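Local coordinates for DNA processing protein DprA (Streptococcus pneumoniae, PDB 3UQZ) that binds single-stranded DNA cooperatively, shields it from nucleases and helps load the RecA recombinase onto it during natural transformation, at residues A[68-73]-A[194-199]; A[123-128]-A[148-153]. One frame throughout, in Å; residues are numbered along the deposited sequence.

Interaction 1: residues A[68-73]-A[194-199]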
ATOM      1  N   PHE A  68      14.994   5.938 -44.513  1.00 41.39           N
ATOM      2  CA  PHE A  68      13.920   6.716 -43.898  1.00 39.05           C
ATOM      3  C   PHE A  68      12.518   6.248 -44.325  1.00 42.77           C
ATOM      4  O   PHE A  68      11.587   6.283 -43.512  1.00 42.99           O
ATOM      5  CB  PHE A  68      14.109   8.217 -44.201  1.00 39.50           C
ATOM      6  CG  PHE A  68      12.981   9.114 -43.752  1.00 40.10           C
ATOM      7  CD1 PHE A  68      12.817   9.438 -42.408  1.00 42.85           C
ATOM      8  CD2 PHE A  68      12.077   9.635 -44.674  1.00 41.70           C
ATOM      9  CE1 PHE A  68      11.770  10.266 -41.993  1.00 43.58           C
ATOM     10  CE2 PHE A  68      11.027  10.458 -44.260  1.00 44.28           C
ATOM     11  CZ  PHE A  68      10.877  10.762 -42.922  1.00 42.76           C
ATOM     12  N   GLN A  69      12.365   5.841 -45.596  1.00 37.89           N
ATOM     13  CA  GLN A  69      11.075   5.431 -46.151  1.00 37.08           C
ATOM     14  C   GLN A  69      10.668   3.967 -45.920  1.00 39.22           C
ATOM     15  O   GLN A  69       9.499   3.632 -46.143  1.00 38.78           O
ATOM     16  CB  GLN A  69      10.952   5.857 -47.624  1.00 38.65           C
ATOM     17  CG  GLN A  69      10.754   7.366 -47.778  1.00 61.26           C
ATOM     18  CD  GLN A  69      10.813   7.840 -49.202  1.00 86.35           C
ATOM     19  OE1 GLN A  69      11.591   7.345 -50.023  1.00 83.11           O
ATOM     20  NE2 GLN A  69      10.030   8.862 -49.510  1.00 84.02           N
ATOM     21  N   LYS A  70      11.604   3.117 -45.417  1.00 33.85           N
ATOM     22  CA  LYS A  70      11.351   1.694 -45.126  1.00 33.04           C
ATOM     23  C   LYS A  70      10.126   1.492 -44.224  1.00 37.35           C
ATOM     24  O   LYS A  70       9.321   0.609 -44.490  1.00 38.24           O
ATOM     25  CB  LYS A  70      12.594   1.004 -44.536  1.00 34.72           C
ATOM     26  CG  LYS A  70      12.523  -0.506 -44.632  1.00 42.53           C
ATOM     27  CD  LYS A  70      13.506  -1.215 -43.727  1.00 53.35           C
ATOM     28  CE  LYS A  70      13.626  -2.663 -44.136  1.00 60.82           C
ATOM     29  NZ  LYS A  70      14.594  -3.400 -43.294  1.00 72.35           N
ATOM     30  N   PHE A  71       9.979   2.324 -43.181  1.00 33.15           N
ATOM     31  CA  PHE A  71       8.830   2.309 -42.275  1.00 32.73           C
ATOM     32  C   PHE A  71       8.250   3.723 -42.216  1.00 35.79           C
ATOM     33  O   PHE A  71       9.036   4.686 -42.200  1.00 35.17           O
ATOM     34  CB  PHE A  71       9.220   1.825 -40.856  1.00 34.30           C
ATOM     35  CG  PHE A  71       9.690   0.392 -40.786  1.00 35.61           C
ATOM     36  CD1 PHE A  71       8.786  -0.662 -40.885  1.00 38.32           C
ATOM     37  CD2 PHE A  71      11.038   0.090 -40.636  1.00 36.41           C
ATOM     38  CE1 PHE A  71       9.227  -1.988 -40.843  1.00 38.14           C
ATOM     39  CE2 PHE A  71      11.473  -1.236 -40.578  1.00 38.54           C
ATOM     40  CZ  PHE A  71      10.563  -2.265 -40.668  1.00 36.54           C
ATOM     41  N   PRO A  72       6.896   3.879 -42.157  1.00 30.99           N
ATOM     42  CA  PRO A  72       6.316   5.234 -42.072  1.00 30.81           C
ATOM     43  C   PRO A  72       6.691   5.948 -40.771  1.00 35.44           C
ATOM     44  O   PRO A  72       7.235   5.324 -39.856  1.00 35.43           O
ATOM     45  CB  PRO A  72       4.800   4.990 -42.183  1.00 32.12           C
ATOM     46  CG  PRO A  72       4.611   3.600 -41.739  1.00 36.22           C
ATOM     47  CD  PRO A  72       5.839   2.846 -42.144  1.00 31.91           C
ATOM     48  N   SER A  73       6.416   7.262 -40.699  1.00 30.93           N
ATOM     49  CA  SER A  73       6.765   8.065 -39.534  1.00 29.89           C
ATOM     50  C   SER A  73       5.868   9.280 -39.379  1.00 34.59           C
ATOM     51  O   SER A  73       5.040   9.565 -40.245  1.00 35.76           O
ATOM     52  CB  SER A  73       8.230   8.502 -39.619  1.00 31.42           C
ATOM     53  OG  SER A  73       8.524   9.164 -40.840  1.00 32.51           O
ATOM     54  N   TYR A 194      14.038   4.578 -33.230  1.00 29.68           N
ATOM     55  CA  TYR A 194      15.164   3.967 -33.918  1.00 30.20           C
ATOM     56  C   TYR A 194      14.862   3.516 -35.336  1.00 36.75           C
ATOM     57  O   TYR A 194      13.802   2.967 -35.618  1.00 35.98           O
ATOM     58  CB  TYR A 194      15.753   2.839 -33.052  1.00 31.08           C
ATOM     59  CG  TYR A 194      15.906   3.285 -31.613  1.00 32.21           C
ATOM     60  CD1 TYR A 194      16.887   4.209 -31.250  1.00 33.19           C
ATOM     61  CD2 TYR A 194      14.994   2.892 -30.641  1.00 33.17           C
ATOM     62  CE1 TYR A 194      16.964   4.711 -29.953  1.00 32.52           C
ATOM     63  CE2 TYR A 194      15.071   3.378 -29.336  1.00 34.00           C
ATOM     64  CZ  TYR A 194      16.067   4.277 -28.995  1.00 40.10           C
ATOM     65  OH  TYR A 194      16.141   4.783 -27.723  1.00 44.47           O
ATOM     66  N   GLY A 195      15.804   3.787 -36.223  1.00 35.36           N
ATOM     67  CA  GLY A 195      15.695   3.471 -37.639  1.00 35.34           C
ATOM     68  C   GLY A 195      15.973   2.019 -37.963  1.00 39.47           C
ATOM     69  O   GLY A 195      16.311   1.243 -37.067  1.00 39.62           O
ATOM     70  N   PRO A 196      15.857   1.628 -39.253  1.00 35.52           N
ATOM     71  CA  PRO A 196      16.066   0.216 -39.625  1.00 35.21           C
ATOM     72  C   PRO A 196      17.374  -0.430 -39.171  1.00 41.12           C
ATOM     73  O   PRO A 196      18.442   0.180 -39.259  1.00 43.72           O
ATOM     74  CB  PRO A 196      15.934   0.237 -41.150  1.00 36.75           C
ATOM     75  CG  PRO A 196      15.056   1.415 -41.436  1.00 41.13           C
ATOM     76  CD  PRO A 196      15.466   2.438 -40.424  1.00 36.75           C
ATOM     77  N   GLY A 197      17.274  -1.646 -38.655  1.00 35.78           N
ATOM     78  CA  GLY A 197      18.427  -2.426 -38.223  1.00 35.30           C
ATOM     79  C   GLY A 197      19.089  -2.060 -36.911  1.00 41.08           C
ATOM     80  O   GLY A 197      20.086  -2.689 -36.551  1.00 42.14           O
ATOM     81  N   GLU A 198      18.553  -1.061 -36.168  1.00 37.67           N
ATOM     82  CA  GLU A 198      19.111  -0.637 -34.879  1.00 37.05           C
ATOM     83  C   GLU A 198      18.926  -1.705 -33.803  1.00 41.14           C
ATOM     84  O   GLU A 198      17.834  -2.256 -33.644  1.00 41.31           O
ATOM     85  CB  GLU A 198      18.588   0.738 -34.438  1.00 38.50           C
ATOM     86  CG  GLU A 198      19.080   1.871 -35.322  1.00 53.17           C
ATOM     87  CD  GLU A 198      19.309   3.200 -34.627  1.00 76.89           C
ATOM     88  OE1 GLU A 198      20.151   3.245 -33.701  1.00 72.32           O
ATOM     89  OE2 GLU A 198      18.686   4.205 -35.045  1.00 68.07           O
ATOM     90  N   GLN A 199      20.014  -1.999 -33.086  1.00 37.11           N
ATOM     91  CA  GLN A 199      20.134  -3.053 -32.082  1.00 36.41           C
ATOM     92  C   GLN A 199      19.667  -2.702 -30.658  1.00 41.31           C
ATOM     93  O   GLN A 199      19.700  -1.526 -30.280  1.00 40.79           O
ATOM     94  CB  GLN A 199      21.600  -3.563 -32.060  1.00 37.33           C
ATOM     95  CG  GLN A 199      22.051  -4.286 -33.333  1.00 29.61           C
ATOM     96  CD  GLN A 199      21.169  -5.448 -33.690  1.00 47.38           C
ATOM     97  OE1 GLN A 199      20.392  -5.373 -34.643  1.00 45.46           O
ATOM     98  NE2 GLN A 199      21.252  -6.534 -32.926  1.00 37.28           N
TER
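Lys70 lays its aliphatic chain along the ring of Pro196, the residue that fills most of this small surface contact. With CG anti to the backbone N (chi1 -162°) and the rest of the chain extended, the lysine runs past the proline in the opposing direction, and CD of Lys70 lies 3.8 Å from both CB and CG of Pro196. The ammonium group travels on to form a salt bridge with Asp170. That carboxylate also accepts a hydrogen bond from the backbone N of Gly197, and it thereby couples the two segments through a third part of the chain. Next comes Phe71, whose ring offers its edge to the same proline carbon: CD2 of Phe71 is 4.3 Å from CG of Pro196, near the ring plane. Across from them, Gly195 to Glu198 forms a type II beta turn with Pro196 and Gly197 at its corners, and OE2 of Glu198 accepts the N-H of Gly195 at 3.1 Å. Pro196 also touches Tyr9 of helix 5-13, so this proline-glycine turn sits at the junction between the helical SAM domain and the Rossmann fold.

Interaction 2: residues A[123-128]-A[148-153]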
ATOM      1  N   LYS A 123      -0.465 -12.775 -13.139  1.00 41.97           N
ATOM      2  CA  LYS A 123      -1.906 -12.973 -12.914  1.00 41.64           C
ATOM      3  C   LYS A 123      -2.553 -11.707 -12.320  1.00 44.62           C
ATOM      4  O   LYS A 123      -3.723 -11.431 -12.599  1.00 43.71           O
ATOM      5  CB  LYS A 123      -2.187 -14.205 -12.029  1.00 44.52           C
ATOM      6  CG  LYS A 123      -1.819 -15.560 -12.634  1.00 55.23           C
ATOM      7  CD  LYS A 123      -2.997 -16.300 -13.254  1.00 68.63           C
ATOM      8  CE  LYS A 123      -2.530 -17.336 -14.250  1.00 79.65           C
ATOM      9  NZ  LYS A 123      -3.641 -17.791 -15.123  1.00 85.79           N
ATOM     10  N   SER A 124      -1.772 -10.930 -11.531  1.00 40.93           N
ATOM     11  CA  SER A 124      -2.204  -9.671 -10.913  1.00 40.58           C
ATOM     12  C   SER A 124      -2.487  -8.639 -11.999  1.00 42.55           C
ATOM     13  O   SER A 124      -3.527  -7.986 -11.961  1.00 42.30           O
ATOM     14  CB  SER A 124      -1.130  -9.132  -9.969  1.00 45.37           C
ATOM     15  OG  SER A 124      -0.752 -10.105  -9.012  1.00 58.61           O
ATOM     16  N   VAL A 125      -1.568  -8.517 -12.976  1.00 37.71           N
ATOM     17  CA  VAL A 125      -1.663  -7.597 -14.117  1.00 36.87           C
ATOM     18  C   VAL A 125      -2.876  -7.967 -14.969  1.00 40.64           C
ATOM     19  O   VAL A 125      -3.677  -7.092 -15.304  1.00 40.75           O
ATOM     20  CB  VAL A 125      -0.339  -7.583 -14.924  1.00 40.16           C
ATOM     21  CG1 VAL A 125      -0.477  -6.811 -16.222  1.00 40.43           C
ATOM     22  CG2 VAL A 125       0.784  -6.997 -14.099  1.00 39.70           C
ATOM     23  N   GLU A 126      -3.031  -9.273 -15.268  1.00 37.13           N
ATOM     24  CA  GLU A 126      -4.146  -9.823 -16.043  1.00 36.38           C
ATOM     25  C   GLU A 126      -5.499  -9.495 -15.398  1.00 40.27           C
ATOM     26  O   GLU A 126      -6.418  -9.086 -16.106  1.00 40.26           O
ATOM     27  CB  GLU A 126      -3.963 -11.332 -16.246  1.00 37.25           C
ATOM     28  CG  GLU A 126      -4.987 -11.950 -17.183  1.00 49.80           C
ATOM     29  CD  GLU A 126      -4.992 -13.464 -17.290  1.00 75.25           C
ATOM     30  OE1 GLU A 126      -4.624 -14.149 -16.307  1.00 74.93           O
ATOM     31  OE2 GLU A 126      -5.404 -13.966 -18.361  1.00 67.71           O
ATOM     32  N   LYS A 127      -5.599  -9.642 -14.060  1.00 36.72           N
ATOM     33  CA  LYS A 127      -6.806  -9.370 -13.280  1.00 36.80           C
ATOM     34  C   LYS A 127      -7.167  -7.876 -13.344  1.00 40.34           C
ATOM     35  O   LYS A 127      -8.321  -7.553 -13.638  1.00 41.28           O
ATOM     36  CB  LYS A 127      -6.633  -9.854 -11.825  1.00 39.57           C
ATOM     37  CG  LYS A 127      -7.887  -9.745 -10.957  1.00 54.70           C
ATOM     38  CD  LYS A 127      -7.596 -10.140  -9.517  1.00 71.42           C
ATOM     39  CE  LYS A 127      -8.770  -9.946  -8.585  1.00 86.78           C
ATOM     40  NZ  LYS A 127      -8.888  -8.534  -8.138  1.00 96.76           N
ATOM     41  N   VAL A 128      -6.185  -6.979 -13.089  1.00 34.07           N
ATOM     42  CA  VAL A 128      -6.367  -5.525 -13.157  1.00 33.71           C
ATOM     43  C   VAL A 128      -6.804  -5.090 -14.581  1.00 39.36           C
ATOM     44  O   VAL A 128      -7.761  -4.327 -14.704  1.00 39.30           O
ATOM     45  CB  VAL A 128      -5.137  -4.732 -12.627  1.00 36.52           C
ATOM     46  CG1 VAL A 128      -5.316  -3.216 -12.799  1.00 36.00           C
ATOM     47  CG2 VAL A 128      -4.860  -5.074 -11.165  1.00 35.81           C
ATOM     48  N   THR A 148       4.954  -8.252 -21.325  1.00 36.35           N
ATOM     49  CA  THR A 148       4.341  -9.301 -22.155  1.00 35.56           C
ATOM     50  C   THR A 148       2.950  -9.692 -21.645  1.00 38.73           C
ATOM     51  O   THR A 148       2.021  -9.835 -22.446  1.00 39.78           O
ATOM     52  CB  THR A 148       5.296 -10.493 -22.306  1.00 39.84           C
ATOM     53  OG1 THR A 148       6.530 -10.011 -22.843  1.00 42.16           O
ATOM     54  CG2 THR A 148       4.742 -11.584 -23.203  1.00 35.40           C
ATOM     55  N   ALA A 149       2.808  -9.830 -20.321  1.00 32.98           N
ATOM     56  CA  ALA A 149       1.545 -10.184 -19.677  1.00 32.01           C
ATOM     57  C   ALA A 149       0.509  -9.078 -19.857  1.00 36.76           C
ATOM     58  O   ALA A 149      -0.678  -9.368 -19.985  1.00 36.71           O
ATOM     59  CB  ALA A 149       1.772 -10.457 -18.202  1.00 32.10           C
ATOM     60  N   ALA A 150       0.970  -7.811 -19.901  1.00 33.38           N
ATOM     61  CA  ALA A 150       0.130  -6.636 -20.121  1.00 32.55           C
ATOM     62  C   ALA A 150      -0.477  -6.653 -21.540  1.00 35.50           C
ATOM     63  O   ALA A 150      -1.689  -6.478 -21.694  1.00 35.31           O
ATOM     64  CB  ALA A 150       0.937  -5.370 -19.900  1.00 32.78           C
ATOM     65  N   HIS A 151       0.371  -6.910 -22.560  1.00 30.76           N
ATOM     66  CA  HIS A 151      -0.002  -6.971 -23.968  1.00 30.35           C
ATOM     67  C   HIS A 151      -0.962  -8.126 -24.225  1.00 37.78           C
ATOM     68  O   HIS A 151      -2.021  -7.907 -24.795  1.00 38.01           O
ATOM     69  CB  HIS A 151       1.249  -7.109 -24.850  1.00 30.46           C
ATOM     70  CG  HIS A 151       2.072  -5.859 -24.958  1.00 33.14           C
ATOM     71  ND1 HIS A 151       3.421  -5.857 -24.676  1.00 34.13           N
ATOM     72  CD2 HIS A 151       1.715  -4.619 -25.365  1.00 34.02           C
ATOM     73  CE1 HIS A 151       3.835  -4.626 -24.909  1.00 33.00           C
ATOM     74  NE2 HIS A 151       2.842  -3.844 -25.314  1.00 33.37           N
HETATM   75  N   MSE A 152      -0.624  -9.341 -23.754  1.00 36.59           N
HETATM   76  CA  MSE A 152      -1.465 -10.532 -23.911  1.00 36.91           C
HETATM   77  C   MSE A 152      -2.838 -10.421 -23.244  1.00 39.82           C
HETATM   78  O   MSE A 152      -3.826 -10.892 -23.810  1.00 40.48           O
HETATM   79  CB  MSE A 152      -0.713 -11.798 -23.498  1.00 39.34           C
HETATM   80  CG  MSE A 152       0.435 -12.120 -24.442  1.00 46.69           C
HETATM   81 SE   MSE A 152       1.525 -13.581 -23.857  0.74 55.39          SE
HETATM   82  CE  MSE A 152       0.204 -14.875 -24.108  1.00 52.78           C
ATOM     83  N   ALA A 153      -2.910  -9.758 -22.088  1.00 35.75           N
ATOM     84  CA  ALA A 153      -4.165  -9.535 -21.375  1.00 36.16           C
ATOM     85  C   ALA A 153      -5.098  -8.585 -22.146  1.00 40.87           C
ATOM     86  O   ALA A 153      -6.313  -8.798 -22.156  1.00 41.90           O
ATOM     87  CB  ALA A 153      -3.889  -8.997 -19.984  1.00 36.92           C
TER
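Helices 119-130 and 146-157 run side by side in the same general direction, the axes of the segments 123-128 and 148-153 crossing at -34° with a closest approach of 8.9 Å. They are consecutive helices of the Rossmann fold: each links two parallel strands in a beta-alpha-beta crossover, the first joining 108-113 to 137-140 and the second joining 137-140 to 161-164. The nearest backbone pairs are CA of Val125 with CA of Ala150, 6.3 Å, and CA of Glu126 with CA of Ala153, 5.3 Å. Alanines at 149, 150 and 153 give the second helix a shallow surface, on which the first helix settles through one valine and the base of one glutamate. Val125 reaches over with a single branch. CG1 stands anti to the backbone N (chi1 171°) and meets the helix backbone itself, 3.9 Å from CA of Ala150 and close to its N, while the methyl CB of Ala150 adds a looser apolar touch. Ile129 of helix 119-130 extends this seam against Ala150 and Ala153, and Ile138 of strand 137-140 meets Ala150 from the sheet. Elsewhere on the first helix, Lys123, Ser124, Lys127 and Val128 pack against Ile251 and Leu252 of the second subunit, so the helix joins an intramolecular seam to the dimer contact. Glu126 packs through its inner carbons, while its carboxylate makes a long salt bridge with Lys123 of its own helix: the methyl CB of Ala153 lies 4.0 Å from CA of Glu126 and 4.2 Å from its CG.

In the fold
Interactions 1 and 2 both fall within the DNA recombination-mediator family region, their centres 29 Å apart and their nearest atoms about 14 Å apart, without touching. Along the chain, interaction 2 is nested inside the loop that interaction 1 closes. The first joins the connection leading from helix 61-69 into strand 73-75, an outermost strand of the mixed sheet, to the loop after strand 189-192. The second pairs helices flanking the parallel strands 108-113, 137-140 and 161-164. Interaction 1 thus lies beside the SAM domain, whereas interaction 2 includes a helix packed on the second subunit, consistent with a place near the dimer interface; dimerization is crucial for loading RecA.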